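Local coordinates for pectinesterase (Sitophilus oryzae, PDB 4PMH), which probably helps digest plant cell walls by hydrolysing the methyl esters of pectin, releasing methanol and leaving de-esterified galacturonate units in the chain, at residues Leu202-Gly207 against Gly232-Glu237; Gly223-Val228 against Thr251-Ala256; Pro257-His262 against Tyr353-Glu358; Ala291-Val296 against Thr330-Gly335. All coordinates share one frame; numbering follows the deposited sequence.

Contact 1: residues Leu202-Gly207 against Gly232-Glu237; sequences LYAGSG and GSAIFE
Ala-204 and Gly-205 meet Gly-232 backbone to backbone, and here the contact is tight. The N of Gly-232 donates to the O of Ala-204 at 3.2 Å, in the carbonyl plane and on a lone pair. Just beside this bond, the CA of Gly-205 lies 3.6 Å from the N of Gly-232. Side chains would not fit: a beta carbon on either glycine would collide with the backbone of the other.

Farther along, the two chains diverge and side chains span the gap more loosely. The methyls of Ala-204 and Ala-234 face each other with their CB atoms 4.4 Å apart, small enough to sit where the chains are still close. Beyond them Leu-202 and Phe-236 approach from opposite directions. Leu-202 extends with CG opposite its own N (chi1 166°), which carries CD2 to the ring edge, in its plane, 3.9 Å from CE1 of Phe-236. The ring also stacks on Tyr-216 and meets Phe-241 edge-to-face. By contrast, Ser-206, partly exposed, points away from strand 233-237, its CB over one face of the Tyr-203 ring.

The strands 202-204 and 233-237 belong to different sheets of the parallel beta-helix, so these side chains fill its interior. In that apolar setting the O of Ala-204 also accepts from the hydroxyl of Tyr-267, which implies that the buried carbonyl is paid for by two donors.

Contact 2: residues Gly223-Val228 against Thr251-Ala256; sequences GDIDFV and TAVVFA
Phe-227 and Val-254 form the apolar centre. CG1 of Val-254 sits over one face of the ring, 4.2 Å from its centroid, a CH-pi contact, while the N of Gly-223 covers the opposite face. Phe-227 takes the crowded position, CG between its N and carbonyl carbon (chi1 70°), which folds the ring back over Gly-223, where a beta carbon would run into CB of Phe-227. Next to this, Val-228 and Phe-255 lie side by side pointing the same way, CB of Val-228 3.7 Å from CD1 of Phe-255.

The backbones pair as parallel strands of the beta-helix, but the register slips by one residue between Ile-225 and Val-228, a beta bulge at a corner of the coil. Before it, the N of Val-253 donates to the O of Asp-224 at 3.0 Å; after it, the N of Ala-256 reaches the O of Val-228 at 2.8 Å. In between, the bond from the N of Asp-226 to the O of Val-253 is weak.

Outward, the Asp-226 side chain rests on the small methyl of Ala-256, CG to CB 3.6 Å. Its carboxylate, probably the nucleophile by analogy with related enzymes, forms a salt bridge with Arg-290 and lies near Asp-200, while at the other end Asp-224 pairs with Arg-247.

Contact 3: residues Pro257-His262 against Tyr353-Glu358; sequences PDTDPH and YNRFWE
Two flat groups, the ring of Phe-356 and the guanidinium of Arg-355, receive the loop 257-262. The Phe-356 ring has CB of Asn-354 over one face, toward the rim, and meets Pro-257 obliquely, its CE1 4.0 Å from CG of the proline. Both partners are apolar and come from opposite directions, and a compact apolar ring such as proline suits this oblique approach. Over one face of the guanidinium lies the O of Pro-261, 4.0 Å from NH2 of Arg-355. The O of Asp-260 sits near its edge, tilted out of the guanidinium plane, and accepts from NH1 of Arg-355 at 3.3 Å, a long and bent bond (138°) whose donor stands above the carbonyl plane rather than on a lone pair. Obliquely, CG2 of Thr-259 packs against the same nitrogen, 3.9 Å from NH1 of Arg-355.

The strand 355-359 is the last rung at one end of the long parallel sheet of the beta-helix, and the arginine ties to it the loop that follows strand 252-257 of another sheet. Bends at chi2 and chi3 turn its chain toward the loop, where NH2 also bonds the O of Lys-263 and the side chain of Asn-349, and NH1 the O of Asn-309. With an alanine here, the carbonyls of Asp-260, Lys-263 and Asn-309 would probably lose the side chain that donates to all three, and the loop would be freer to shift.

Within the loop, OD1 of Asp-260 accepts from the N of His-262 at 2.9 Å on its anti lone pair, an Asx turn, while OG1 of Thr-259 bonds Gln-311.

Contact 4: residues Ala291-Val296 against Thr330-Gly335; sequences AWDSGV and TTATSG
The hydroxyl oxygen of Thr-333 is gripped by two groups: the N of Asp-293 donates to OG1 of Thr-333 at 2.9 Å, and a water lies 2.7 Å from the same OG1 while donating to the O of Asp-293. CD1 of Trp-292 adds a contact, for OG1 of Thr-333 lies at the edge of the indole, in its plane, at 3.5 Å. The torsion that sets this oxygen between its own N and carbonyl carbon (chi1 62°) turns it toward the neighbouring loop. A valine in place of Thr-333 would probably leave the N of Asp-293 and the water without this partner.

Beside it, the N of Thr-333 donates to the O of Ala-291 at 2.9 Å, nearly along the C=O axis. CB of Ala-291 and CB of Ala-332, small enough for closely spaced chains, touch at 3.7 Å. A second water joins the N of Ala-291 to the O of Thr-330. OG of Ser-334 donates to OD2 of Asp-293 across a very short 2.5 Å, a length to be read with caution, while OD1 of that aspartate forms a salt bridge with Arg-336.

Each loop is shaped by a turn: type II from Asp-293 to Val-296, where Gly-295 accepts positive phi, and type I from Ala-332 to Gly-335. Loops projecting from the coils of the parallel beta-helix form the substrate cleft in pectinesterases, and this pair probably does so here, with Trp-292 likely to contact the pectin.

Overall arrangement
All four contacts belong to one right-handed parallel beta-helix, spread from near its middle (contact 1) toward its C-terminal part. Along the chain, contacts 1 and 2 interlock, their segments alternating; contact 3 then begins where contact 2 leaves off, and contact 4 lies within the interval that contact 3 spans. The centres of contacts 1 and 2 are about 14 Å apart, joined through Leu-202, Phe-236 and Val-228; contacts 3 and 4, about 11 Å apart, join through Pro-257 and Trp-292. Contacts 1 and 3 both reach the long parallel sheet; contacts 2 and 4 border the small sheet containing strands 252-257, 286-290 and 329-330. Together they run from the helix interior, through the probable nucleophile, to the loops carrying a likely substrate-binding tryptophan.

Contact 1: residues Leu202-Gly207 against Gly232-Glu237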
loop_
_atom_site.group_PDB
_atom_site.type_symbol
_atom_site.label_atom_id
_atom_site.label_comp_id
_atom_site.label_asym_id
_atom_site.label_seq_id
_atom_site.Cartn_x
_atom_site.Cartn_y
_atom_site.Cartn_z
ATOM N N LEU A 202 4.339 0.461 -0.342
ATOM C CA LEU A 202 3.027 0.898 0.130
ATOM C C LEU A 202 2.581 0.006 1.273
ATOM O O LEU A 202 2.375 -1.190 1.087
ATOM C CB LEU A 202 1.977 0.889 -0.992
ATOM C CG LEU A 202 0.518 0.998 -0.553
ATOM C CD1 LEU A 202 0.302 2.221 0.318
ATOM C CD2 LEU A 202 -0.432 1.042 -1.751
ATOM N N TYR A 203 2.468 0.595 2.461
ATOM C CA TYR A 203 1.959 -0.077 3.647
ATOM C C TYR A 203 0.464 0.231 3.691
ATOM O O TYR A 203 0.038 1.206 4.296
ATOM C CB TYR A 203 2.663 0.448 4.898
ATOM C CG TYR A 203 2.544 -0.389 6.175
ATOM C CD1 TYR A 203 1.685 -1.475 6.270
ATOM C CD2 TYR A 203 3.297 -0.057 7.313
ATOM C CE1 TYR A 203 1.597 -2.220 7.442
ATOM C CE2 TYR A 203 3.198 -0.793 8.491
ATOM C CZ TYR A 203 2.349 -1.868 8.545
ATOM O OH TYR A 203 2.240 -2.611 9.695
ATOM N N ALA A 204 -0.329 -0.623 3.054
ATOM C CA ALA A 204 -1.763 -0.351 2.873
ATOM C C ALA A 204 -2.580 -0.993 4.000
ATOM O O ALA A 204 -2.984 -2.167 3.919
ATOM C CB ALA A 204 -2.223 -0.865 1.521
ATOM N N GLY A 205 -2.842 -0.218 5.049
ATOM C CA GLY A 205 -3.623 -0.709 6.195
ATOM C C GLY A 205 -2.691 -1.273 7.239
ATOM O O GLY A 205 -2.357 -2.449 7.237
ATOM N N SER A 206 -2.220 -0.389 8.100
ATOM C CA SER A 206 -1.251 -0.722 9.124
ATOM C C SER A 206 -1.931 -0.823 10.501
ATOM O O SER A 206 -1.280 -1.169 11.470
ATOM C CB SER A 206 -0.150 0.354 9.161
ATOM O OG SER A 206 -0.669 1.683 9.422
ATOM N N GLY A 207 -3.217 -0.490 10.579
ATOM C CA GLY A 207 -3.908 -0.387 11.866
ATOM C C GLY A 207 -4.695 -1.621 12.249
ATOM O O GLY A 207 -4.694 -2.621 11.521
ATOM N N GLY A 232 -5.205 -3.877 5.481
ATOM C CA GLY A 232 -6.416 -3.099 5.282
ATOM C C GLY A 232 -7.369 -3.782 4.320
ATOM O O GLY A 232 -7.018 -4.782 3.672
ATOM N N SER A 233 -8.583 -3.251 4.247
ATOM C CA SER A 233 -9.472 -3.537 3.144
ATOM C C SER A 233 -9.164 -2.507 2.083
ATOM O O SER A 233 -9.650 -1.380 2.156
ATOM C CB SER A 233 -10.932 -3.427 3.565
ATOM O OG SER A 233 -11.309 -4.478 4.434
ATOM N N ALA A 234 -8.355 -2.878 1.095
ATOM C CA ALA A 234 -7.851 -1.904 0.118
ATOM C C ALA A 234 -8.261 -2.287 -1.291
ATOM O O ALA A 234 -8.003 -3.402 -1.732
ATOM C CB ALA A 234 -6.337 -1.781 0.214
ATOM N N ILE A 235 -8.927 -1.351 -1.967
ATOM C CA ILE A 235 -9.403 -1.516 -3.330
ATOM C C ILE A 235 -8.487 -0.737 -4.266
ATOM O O ILE A 235 -8.183 0.436 -4.009
ATOM C CB ILE A 235 -10.838 -0.977 -3.462
ATOM C CG1 ILE A 235 -11.768 -1.812 -2.589
ATOM C CG2 ILE A 235 -11.292 -0.940 -4.910
ATOM C CD1 ILE A 235 -13.065 -1.110 -2.239
ATOM N N PHE A 236 -8.043 -1.387 -5.337
ATOM C CA PHE A 236 -7.177 -0.771 -6.338
ATOM C C PHE A 236 -7.888 -0.886 -7.665
ATOM O O PHE A 236 -7.968 -1.978 -8.221
ATOM C CB PHE A 236 -5.847 -1.507 -6.424
ATOM C CG PHE A 236 -5.049 -1.460 -5.165
ATOM C CD1 PHE A 236 -4.126 -0.435 -4.945
ATOM C CD2 PHE A 236 -5.211 -2.432 -4.186
ATOM C CE1 PHE A 236 -3.385 -0.396 -3.779
ATOM C CE2 PHE A 236 -4.471 -2.388 -3.013
ATOM C CZ PHE A 236 -3.554 -1.373 -2.814
ATOM N N GLU A 237 -8.443 0.221 -8.150
ATOM C CA GLU A 237 -9.213 0.213 -9.398
ATOM C C GLU A 237 -8.502 1.092 -10.428
ATOM O O GLU A 237 -8.180 2.261 -10.138
ATOM C CB GLU A 237 -10.657 0.704 -9.152
ATOM C CG GLU A 237 -11.475 0.802 -10.415
ATOM C CD GLU A 237 -12.929 1.201 -10.195
ATOM O OE1 GLU A 237 -13.309 1.626 -9.082
ATOM O OE2 GLU A 237 -13.707 1.091 -11.173
#

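Contact 2: residues Gly223-Val228 against Thr251-Ala256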
loop_
_atom_site.group_PDB
_atom_site.type_symbol
_atom_site.label_atom_id
_atom_site.label_comp_id
_atom_site.label_asym_id
_atom_site.label_seq_id
_atom_site.Cartn_x
_atom_site.Cartn_y
_atom_site.Cartn_z
ATOM N N GLY A 223 7.798 -1.141 -7.166
ATOM C CA GLY A 223 8.651 -1.751 -6.172
ATOM C C GLY A 223 9.178 -3.062 -6.706
ATOM O O GLY A 223 9.073 -3.347 -7.896
ATOM N N ASP A 224 9.741 -3.861 -5.824
ATOM C CA ASP A 224 10.204 -5.172 -6.200
ATOM C C ASP A 224 9.823 -6.261 -5.214
ATOM O O ASP A 224 9.523 -7.345 -5.655
ATOM C CB ASP A 224 11.709 -5.185 -6.487
ATOM C CG ASP A 224 12.556 -4.564 -5.377
ATOM O OD1 ASP A 224 12.151 -4.528 -4.185
ATOM O OD2 ASP A 224 13.678 -4.112 -5.724
ATOM N N ILE A 225 9.807 -5.975 -3.908
ATOM C CA ILE A 225 9.499 -6.978 -2.884
ATOM C C ILE A 225 8.467 -6.478 -1.864
ATOM O O ILE A 225 8.669 -5.450 -1.182
ATOM C CB ILE A 225 10.780 -7.402 -2.125
ATOM C CG1 ILE A 225 11.730 -8.166 -3.059
ATOM C CG2 ILE A 225 10.454 -8.233 -0.876
ATOM C CD1 ILE A 225 11.493 -9.658 -3.112
ATOM N N ASP A 226 7.368 -7.229 -1.742
ATOM C CA ASP A 226 6.282 -6.889 -0.806
ATOM C C ASP A 226 5.910 -5.420 -0.930
ATOM O O ASP A 226 5.713 -4.741 0.072
ATOM C CB ASP A 226 6.667 -7.210 0.660
ATOM C CG ASP A 226 7.101 -8.651 0.873
ATOM O OD1 ASP A 226 6.851 -9.542 0.018
ATOM O OD2 ASP A 226 7.710 -8.914 1.940
ATOM N N PHE A 227 5.843 -4.903 -2.151
ATOM C CA PHE A 227 5.661 -3.448 -2.304
ATOM C C PHE A 227 4.235 -2.946 -2.149
ATOM O O PHE A 227 3.974 -1.721 -2.174
ATOM C CB PHE A 227 6.400 -2.885 -3.536
ATOM C CG PHE A 227 5.851 -3.273 -4.881
ATOM C CD1 PHE A 227 6.379 -4.362 -5.585
ATOM C CD2 PHE A 227 4.892 -2.478 -5.509
ATOM C CE1 PHE A 227 5.922 -4.663 -6.867
ATOM C CE2 PHE A 227 4.441 -2.785 -6.770
ATOM C CZ PHE A 227 4.971 -3.863 -7.465
ATOM N N VAL A 228 3.310 -3.875 -1.936
ATOM C CA VAL A 228 1.975 -3.535 -1.437
ATOM C C VAL A 228 1.695 -4.556 -0.347
ATOM O O VAL A 228 1.457 -5.738 -0.644
ATOM C CB VAL A 228 0.870 -3.591 -2.520
ATOM C CG1 VAL A 228 -0.498 -3.240 -1.927
ATOM C CG2 VAL A 228 1.205 -2.661 -3.670
ATOM N N THR A 251 14.221 -12.341 -8.023
ATOM C CA THR A 251 12.974 -12.954 -7.496
ATOM C C THR A 251 11.918 -12.072 -6.787
ATOM O O THR A 251 11.754 -12.152 -5.576
ATOM C CB THR A 251 13.338 -14.080 -6.520
ATOM O OG1 THR A 251 12.137 -14.709 -6.050
ATOM C CG2 THR A 251 14.148 -13.535 -5.340
ATOM N N ALA A 252 11.160 -11.297 -7.546
ATOM C CA ALA A 252 10.260 -10.263 -7.012
ATOM C C ALA A 252 8.902 -10.790 -6.514
ATOM O O ALA A 252 8.496 -11.885 -6.878
ATOM C CB ALA A 252 10.024 -9.230 -8.099
ATOM N N VAL A 253 8.223 -10.003 -5.678
ATOM C CA VAL A 253 6.869 -10.328 -5.194
ATOM C C VAL A 253 6.061 -9.040 -5.015
ATOM O O VAL A 253 6.518 -8.124 -4.364
ATOM C CB VAL A 253 6.866 -11.051 -3.840
ATOM C CG1 VAL A 253 5.532 -11.755 -3.638
ATOM C CG2 VAL A 253 8.015 -12.039 -3.716
ATOM N N VAL A 254 4.853 -8.976 -5.558
ATOM C CA VAL A 254 4.096 -7.715 -5.512
ATOM C C VAL A 254 3.396 -7.515 -4.163
ATOM O O VAL A 254 3.771 -6.602 -3.386
ATOM C CB VAL A 254 3.084 -7.644 -6.658
ATOM C CG1 VAL A 254 2.258 -6.364 -6.589
ATOM C CG2 VAL A 254 3.803 -7.755 -7.993
ATOM N N PHE A 255 2.390 -8.352 -3.884
ATOM C CA PHE A 255 1.525 -8.210 -2.722
ATOM C C PHE A 255 1.957 -9.076 -1.547
ATOM O O PHE A 255 2.315 -10.238 -1.725
ATOM C CB PHE A 255 0.079 -8.559 -3.089
ATOM C CG PHE A 255 -0.494 -7.691 -4.175
ATOM C CD1 PHE A 255 -1.009 -6.450 -3.888
ATOM C CD2 PHE A 255 -0.488 -8.114 -5.494
ATOM C CE1 PHE A 255 -1.524 -5.640 -4.894
ATOM C CE2 PHE A 255 -1.005 -7.323 -6.509
ATOM C CZ PHE A 255 -1.519 -6.084 -6.209
ATOM N N ALA A 256 1.911 -8.501 -0.346
ATOM C CA ALA A 256 2.161 -9.230 0.893
ATOM C C ALA A 256 1.128 -8.841 1.951
ATOM O O ALA A 256 1.437 -8.152 2.902
ATOM C CB ALA A 256 3.590 -9.009 1.405
#

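Contact 3: residues Pro257-His262 against Tyr353-Glu358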
loop_
_atom_site.group_PDB
_atom_site.type_symbol
_atom_site.label_atom_id
_atom_site.label_comp_id
_atom_site.label_asym_id
_atom_site.label_seq_id
_atom_site.Cartn_x
_atom_site.Cartn_y
_atom_site.Cartn_z
ATOM N N PRO A 257 -0.117 -9.333 1.803
ATOM C CA PRO A 257 -1.141 -9.043 2.815
ATOM C C PRO A 257 -1.024 -9.854 4.096
ATOM O O PRO A 257 -0.641 -11.032 4.052
ATOM C CB PRO A 257 -2.468 -9.358 2.091
ATOM C CG PRO A 257 -2.097 -10.025 0.812
ATOM C CD PRO A 257 -0.613 -10.253 0.768
ATOM N N ASP A 258 -1.323 -9.204 5.231
ATOM C CA ASP A 258 -1.412 -9.882 6.531
ATOM C C ASP A 258 -2.835 -9.768 7.080
ATOM O O ASP A 258 -3.073 -9.719 8.295
ATOM C CB ASP A 258 -0.344 -9.362 7.516
ATOM C CG ASP A 258 -0.656 -7.994 8.113
ATOM O OD1 ASP A 258 -1.342 -7.160 7.486
ATOM O OD2 ASP A 258 -0.124 -7.741 9.227
ATOM N N THR A 259 -3.786 -9.768 6.155
ATOM C CA THR A 259 -5.195 -9.699 6.483
ATOM C C THR A 259 -5.577 -10.645 7.613
ATOM O O THR A 259 -5.264 -11.844 7.582
ATOM C CB THR A 259 -6.049 -10.086 5.264
ATOM O OG1 THR A 259 -5.472 -9.544 4.064
ATOM C CG2 THR A 259 -7.464 -9.594 5.457
ATOM N N ASP A 260 -6.254 -10.097 8.608
ATOM C CA ASP A 260 -6.814 -10.889 9.713
ATOM C C ASP A 260 -7.721 -12.016 9.171
ATOM O O ASP A 260 -8.534 -11.758 8.283
ATOM C CB ASP A 260 -7.599 -9.957 10.668
ATOM C CG ASP A 260 -8.048 -10.650 11.957
ATOM O OD1 ASP A 260 -8.983 -11.488 11.908
ATOM O OD2 ASP A 260 -7.499 -10.320 13.029
ATOM N N PRO A 261 -7.582 -13.258 9.707
ATOM C CA PRO A 261 -8.376 -14.424 9.243
ATOM C C PRO A 261 -9.890 -14.242 9.329
ATOM O O PRO A 261 -10.622 -14.842 8.560
ATOM C CB PRO A 261 -7.909 -15.563 10.154
ATOM C CG PRO A 261 -7.266 -14.894 11.317
ATOM C CD PRO A 261 -6.616 -13.669 10.742
ATOM N N HIS A 262 -10.348 -13.370 10.219
ATOM C CA HIS A 262 -11.768 -13.109 10.378
ATOM C C HIS A 262 -12.239 -11.981 9.480
ATOM O O HIS A 262 -13.434 -11.692 9.409
ATOM C CB HIS A 262 -12.066 -12.835 11.858
ATOM C CG HIS A 262 -11.574 -13.929 12.754
ATOM N ND1 HIS A 262 -12.393 -14.931 13.232
ATOM C CD2 HIS A 262 -10.327 -14.223 13.199
ATOM C CE1 HIS A 262 -11.679 -15.778 13.953
ATOM N NE2 HIS A 262 -10.423 -15.371 13.950
ATOM N N TYR A 353 -5.755 -23.003 3.941
ATOM C CA TYR A 353 -5.155 -22.645 2.677
ATOM C C TYR A 353 -4.968 -21.129 2.636
ATOM O O TYR A 353 -5.579 -20.397 3.424
ATOM C CB TYR A 353 -6.089 -23.019 1.533
ATOM C CG TYR A 353 -6.391 -24.493 1.447
ATOM C CD1 TYR A 353 -5.588 -25.337 0.691
ATOM C CD2 TYR A 353 -7.492 -25.035 2.105
ATOM C CE1 TYR A 353 -5.859 -26.691 0.609
ATOM C CE2 TYR A 353 -7.782 -26.396 2.023
ATOM C CZ TYR A 353 -6.958 -27.215 1.282
ATOM O OH TYR A 353 -7.217 -28.562 1.190
ATOM N N ASN A 354 -4.154 -20.671 1.690
ATOM C CA ASN A 354 -4.046 -19.257 1.420
ATOM C C ASN A 354 -5.335 -18.725 0.811
ATOM O O ASN A 354 -6.214 -19.498 0.408
ATOM C CB ASN A 354 -2.859 -18.977 0.537
ATOM C CG ASN A 354 -1.560 -19.209 1.257
ATOM O OD1 ASN A 354 -0.982 -20.297 1.166
ATOM N ND2 ASN A 354 -1.132 -18.220 2.049
ATOM N N ARG A 355 -5.458 -17.402 0.788
ATOM C CA ARG A 355 -6.658 -16.749 0.259
ATOM C C ARG A 355 -6.287 -15.797 -0.860
ATOM O O ARG A 355 -6.701 -14.625 -0.880
ATOM C CB ARG A 355 -7.443 -15.995 1.360
ATOM C CG ARG A 355 -7.655 -16.746 2.683
ATOM C CD ARG A 355 -7.560 -15.764 3.878
ATOM N NE ARG A 355 -8.847 -15.184 4.038
ATOM C CZ ARG A 355 -9.178 -14.122 4.748
ATOM N NH1 ARG A 355 -8.308 -13.401 5.459
ATOM N NH2 ARG A 355 -10.459 -13.800 4.717
ATOM N N PHE A 356 -5.521 -16.307 -1.812
ATOM C CA PHE A 356 -5.158 -15.569 -2.999
ATOM C C PHE A 356 -5.929 -16.137 -4.180
ATOM O O PHE A 356 -5.848 -17.327 -4.461
ATOM C CB PHE A 356 -3.659 -15.702 -3.276
ATOM C CG PHE A 356 -2.772 -15.295 -2.135
ATOM C CD1 PHE A 356 -3.144 -14.304 -1.250
ATOM C CD2 PHE A 356 -1.550 -15.910 -1.966
ATOM C CE1 PHE A 356 -2.309 -13.927 -0.213
ATOM C CE2 PHE A 356 -0.708 -15.550 -0.929
ATOM C CZ PHE A 356 -1.089 -14.560 -0.052
ATOM N N TRP A 357 -6.698 -15.292 -4.857
ATOM C CA TRP A 357 -7.576 -15.767 -5.925
ATOM C C TRP A 357 -7.595 -14.823 -7.106
ATOM O O TRP A 357 -7.290 -13.648 -6.980
ATOM C CB TRP A 357 -9.025 -15.915 -5.431
ATOM C CG TRP A 357 -9.185 -16.446 -4.025
ATOM C CD1 TRP A 357 -9.308 -15.706 -2.873
ATOM C CD2 TRP A 357 -9.277 -17.807 -3.637
ATOM N NE1 TRP A 357 -9.450 -16.534 -1.795
ATOM C CE2 TRP A 357 -9.438 -17.832 -2.228
ATOM C CE3 TRP A 357 -9.227 -19.020 -4.332
ATOM C CZ2 TRP A 357 -9.541 -19.030 -1.503
ATOM C CZ3 TRP A 357 -9.326 -20.197 -3.615
ATOM C CH2 TRP A 357 -9.492 -20.187 -2.204
ATOM N N GLU A 358 -8.013 -15.341 -8.254
ATOM C CA GLU A 358 -8.166 -14.517 -9.444
ATOM C C GLU A 358 -9.517 -14.764 -10.097
ATOM O O GLU A 358 -10.094 -15.815 -9.905
ATOM C CB GLU A 358 -7.105 -14.874 -10.448
ATOM C CG GLU A 358 -5.704 -14.513 -10.030
ATOM C CD GLU A 358 -4.727 -15.089 -11.006
ATOM O OE1 GLU A 358 -4.112 -16.093 -10.643
ATOM O OE2 GLU A 358 -4.631 -14.587 -12.147
#

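Contact 4: residues Ala291-Val296 against Thr330-Gly335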
loop_
_atom_site.group_PDB
_atom_site.type_symbol
_atom_site.label_atom_id
_atom_site.label_comp_id
_atom_site.label_asym_id
_atom_site.label_seq_id
_atom_site.Cartn_x
_atom_site.Cartn_y
_atom_site.Cartn_z
ATOM N N ALA A 291 1.992 -14.491 1.502
ATOM C CA ALA A 291 1.358 -14.100 2.740
ATOM C C ALA A 291 2.402 -13.453 3.637
ATOM O O ALA A 291 3.521 -13.986 3.790
ATOM C CB ALA A 291 0.751 -15.313 3.417
ATOM N N TRP A 292 2.048 -12.276 4.163
ATOM C CA TRP A 292 2.806 -11.679 5.268
ATOM C C TRP A 292 2.183 -12.231 6.529
ATOM O O TRP A 292 1.094 -11.833 6.941
ATOM C CB TRP A 292 2.803 -10.151 5.249
ATOM C CG TRP A 292 3.541 -9.533 6.444
ATOM C CD1 TRP A 292 4.552 -10.108 7.187
ATOM C CD2 TRP A 292 3.321 -8.237 7.000
ATOM N NE1 TRP A 292 4.966 -9.233 8.189
ATOM C CE2 TRP A 292 4.226 -8.078 8.083
ATOM C CE3 TRP A 292 2.452 -7.181 6.683
ATOM C CZ2 TRP A 292 4.265 -6.918 8.854
ATOM C CZ3 TRP A 292 2.485 -6.041 7.453
ATOM C CH2 TRP A 292 3.388 -5.909 8.520
ATOM N N ASP A 293 2.884 -13.199 7.105
ATOM C CA ASP A 293 2.428 -13.934 8.265
ATOM C C ASP A 293 2.967 -13.175 9.487
ATOM O O ASP A 293 3.835 -13.696 10.226
ATOM C CB ASP A 293 2.967 -15.395 8.215
ATOM C CG ASP A 293 2.045 -16.356 7.446
ATOM O OD1 ASP A 293 0.975 -15.918 6.926
ATOM O OD2 ASP A 293 2.390 -17.562 7.401
ATOM N N SER A 294 2.489 -11.944 9.675
ATOM C CA SER A 294 2.995 -11.077 10.769
ATOM C C SER A 294 2.826 -11.719 12.141
ATOM O O SER A 294 1.762 -12.249 12.471
ATOM C CB SER A 294 2.355 -9.680 10.781
ATOM O OG SER A 294 0.985 -9.723 10.455
ATOM N N GLY A 295 3.908 -11.689 12.911
ATOM C CA GLY A 295 3.937 -12.252 14.258
ATOM C C GLY A 295 4.002 -13.761 14.329
ATOM O O GLY A 295 3.888 -14.323 15.411
ATOM N N VAL A 296 4.190 -14.427 13.184
ATOM C CA VAL A 296 4.289 -15.884 13.127
ATOM C C VAL A 296 5.740 -16.266 12.954
ATOM O O VAL A 296 6.354 -15.938 11.940
ATOM C CB VAL A 296 3.476 -16.476 11.963
ATOM C CG1 VAL A 296 3.648 -18.006 11.914
ATOM C CG2 VAL A 296 2.009 -16.068 12.097
ATOM N N THR A 330 3.937 -17.409 -3.845
ATOM C CA THR A 330 5.095 -18.072 -3.230
ATOM C C THR A 330 5.018 -18.187 -1.684
ATOM O O THR A 330 4.008 -17.845 -1.063
ATOM C CB THR A 330 6.421 -17.422 -3.696
ATOM O OG1 THR A 330 7.519 -18.248 -3.297
ATOM C CG2 THR A 330 6.600 -16.042 -3.105
ATOM N N THR A 331 6.094 -18.707 -1.085
ATOM C CA THR A 331 6.109 -19.021 0.323
ATOM C C THR A 331 5.852 -17.799 1.196
ATOM O O THR A 331 6.372 -16.715 0.911
ATOM C CB THR A 331 7.476 -19.635 0.691
ATOM O OG1 THR A 331 7.695 -20.774 -0.134
ATOM C CG2 THR A 331 7.511 -20.069 2.133
ATOM N N ALA A 332 5.051 -17.968 2.245
ATOM C CA ALA A 332 4.816 -16.873 3.203
ATOM C C ALA A 332 6.100 -16.462 3.931
ATOM O O ALA A 332 7.063 -17.245 4.025
ATOM C CB ALA A 332 3.746 -17.251 4.222
ATOM N N THR A 333 6.088 -15.238 4.468
ATOM C CA THR A 333 7.233 -14.694 5.221
ATOM C C THR A 333 7.670 -15.585 6.403
ATOM O O THR A 333 8.842 -15.543 6.814
ATOM C CB THR A 333 6.906 -13.291 5.753
ATOM O OG1 THR A 333 5.794 -13.369 6.664
ATOM C CG2 THR A 333 6.601 -12.348 4.601
ATOM N N SER A 334 6.724 -16.365 6.927
ATOM C CA SER A 334 6.952 -17.328 8.002
ATOM C C SER A 334 7.627 -18.635 7.573
ATOM O O SER A 334 8.112 -19.388 8.428
ATOM C CB SER A 334 5.609 -17.672 8.652
ATOM O OG SER A 334 4.732 -18.323 7.740
ATOM N N GLY A 335 7.679 -18.899 6.270
ATOM C CA GLY A 335 8.057 -20.212 5.759
ATOM C C GLY A 335 6.854 -21.100 5.469
ATOM O O GLY A 335 7.004 -22.214 4.949
HETATM O O HOH W 1 2.079 -17.397 0.853
HETATM O O HOH W 2 6.566 -13.734 9.245
#